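Local coordinates for hypothetical protein (Uncultured marine organism, PDB 2OP5) that is of unknown function but forms a homodimer with a ferredoxin-like fold, probably related to the dimeric alpha/beta-barrel proteins, at residues F68-D71 and G75-K78. Residues are numbered along the deposited sequence; the frame is centred on the assembly and turned at random.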
loop_
_atom_site.group_PDB
_atom_site.type_symbol
_atom_site.label_atom_id
_atom_site.label_comp_id
_atom_site.label_asym_id
_atom_site.label_seq_id
_atom_site.Cartn_x
_atom_site.Cartn_y
_atom_site.Cartn_z
ATOM N N PHE A 68 6.144 0.440 0.168
ATOM C CA PHE A 68 7.398 1.088 -0.204
ATOM C C PHE A 68 7.130 1.705 -1.557
ATOM O O PHE A 68 6.680 1.004 -2.482
ATOM C CB PHE A 68 8.547 0.092 -0.435
ATOM C CG PHE A 68 8.966 -0.711 0.776
ATOM C CD1 PHE A 68 8.224 -1.809 1.184
ATOM C CD2 PHE A 68 10.138 -0.409 1.442
ATOM C CE1 PHE A 68 8.633 -2.579 2.281
ATOM C CE2 PHE A 68 10.560 -1.164 2.536
ATOM C CZ PHE A 68 9.811 -2.258 2.958
ATOM N N GLU A 69 7.475 2.980 -1.694
ATOM C CA GLU A 69 7.289 3.703 -2.941
ATOM C C GLU A 69 8.621 4.241 -3.451
ATOM O O GLU A 69 9.390 4.857 -2.702
ATOM C CB GLU A 69 6.310 4.844 -2.727
ATOM C CG GLU A 69 4.950 4.345 -2.280
ATOM C CD GLU A 69 3.941 5.440 -2.195
ATOM O OE1 GLU A 69 4.023 6.393 -2.988
ATOM O OE2 GLU A 69 3.041 5.334 -1.352
ATOM N N TYR A 70 8.860 4.018 -4.745
ATOM C CA TYR A 70 10.095 4.404 -5.373
ATOM C C TYR A 70 9.858 5.275 -6.579
ATOM O O TYR A 70 8.834 5.155 -7.247
ATOM C CB TYR A 70 10.882 3.161 -5.817
ATOM C CG TYR A 70 11.073 2.101 -4.742
ATOM C CD1 TYR A 70 10.133 1.105 -4.564
ATOM C CD2 TYR A 70 12.197 2.100 -3.909
ATOM C CE1 TYR A 70 10.283 0.134 -3.592
ATOM C CE2 TYR A 70 12.369 1.108 -2.913
ATOM C CZ TYR A 70 11.398 0.138 -2.761
ATOM O OH TYR A 70 11.520 -0.869 -1.813
ATOM N N ASP A 71 10.847 6.136 -6.860
ATOM C CA ASP A 71 10.840 7.003 -8.032
ATOM C C ASP A 71 10.943 6.175 -9.329
ATOM O O ASP A 71 10.574 6.661 -10.393
ATOM C CB ASP A 71 11.979 8.049 -7.949
ATOM C CG ASP A 71 13.381 7.428 -7.917
ATOM O OD1 ASP A 71 13.550 6.215 -8.139
ATOM O OD2 ASP A 71 14.347 8.170 -7.695
ATOM N N GLY A 75 15.439 2.277 -8.915
ATOM C CA GLY A 75 15.594 2.684 -7.523
ATOM C C GLY A 75 15.243 1.558 -6.565
ATOM O O GLY A 75 15.918 1.353 -5.554
ATOM N N TYR A 76 14.186 0.825 -6.871
ATOM C CA TYR A 76 13.815 -0.352 -6.062
ATOM C C TYR A 76 14.972 -1.342 -5.950
ATOM O O TYR A 76 15.285 -1.803 -4.849
ATOM C CB TYR A 76 12.580 -1.047 -6.644
ATOM C CG TYR A 76 12.379 -2.475 -6.182
ATOM C CD1 TYR A 76 11.848 -2.747 -4.940
ATOM C CD2 TYR A 76 12.706 -3.546 -6.994
ATOM C CE1 TYR A 76 11.671 -4.037 -4.496
ATOM C CE2 TYR A 76 12.521 -4.855 -6.555
ATOM C CZ TYR A 76 11.999 -5.080 -5.300
ATOM O OH TYR A 76 11.785 -6.355 -4.825
ATOM N N GLN A 77 15.597 -1.660 -7.088
ATOM C CA GLN A 77 16.701 -2.625 -7.126
ATOM C C GLN A 77 17.990 -2.140 -6.447
ATOM O O GLN A 77 18.718 -2.928 -5.834
ATOM C CB GLN A 77 16.986 -3.081 -8.555
ATOM C CG GLN A 77 16.041 -4.185 -9.067
ATOM N N LYS A 78 18.297 -0.855 -6.568
ATOM C CA LYS A 78 19.446 -0.314 -5.858
ATOM C C LYS A 78 19.141 -0.381 -4.360
ATOM O O LYS A 78 20.021 -0.667 -3.576
ATOM C CB LYS A 78 19.768 1.117 -6.286
ATOM C CG LYS A 78 20.245 1.224 -7.737
ATOM C CD LYS A 78 20.635 2.636 -8.161
ATOM C CE LYS A 78 19.507 3.661 -8.026
ATOM N NZ LYS A 78 19.950 4.992 -8.523
HETATM O O HOH W 1 13.763 -2.183 -2.190
#
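An aromatic packing contact between Tyr70 and Tyr76 joins the end of strand 63-70 to the first turn of helix 73-86, across the short turn that links them. The rings form an offset edge-to-face pair, with planes at 79° and centroids 5.4 Å apart. Tyr76 presents its edge to the face of Tyr70, and its CD1 lies 3.5 Å from CE1 of Tyr70. The same face also receives the helix backbone: CA of Tyr76 sits 3.8 Å from the centroid of the Tyr70 ring, a CH-pi contact close to the ring normal. With CG anti to its own N (chi1 161°), the Tyr76 ring swings its CD1 edge to the face that its CA already meets. A broad, flat side chain suits position 70, since its face packs against the helix while its hydroxyl reaches a water. Tyr70 OH donates to this water at 2.6 Å, which in turn donates to the carbonyl O of Tyr76 at 3.1 Å, linking strand side chain to helix backbone. Gly75 lies beside Asp71, its CA 4.1 Å from Asp71 OD1, and glycine suits the place because it has no side chain to compete for the space next to that carboxylate. Phe10, on the neighbouring strand 10-17, meets the Tyr76 ring as well. Such packing of a helix on the strand that leads into it is characteristic of ferredoxin-like folds, whose helices cover one face of an antiparallel sheet.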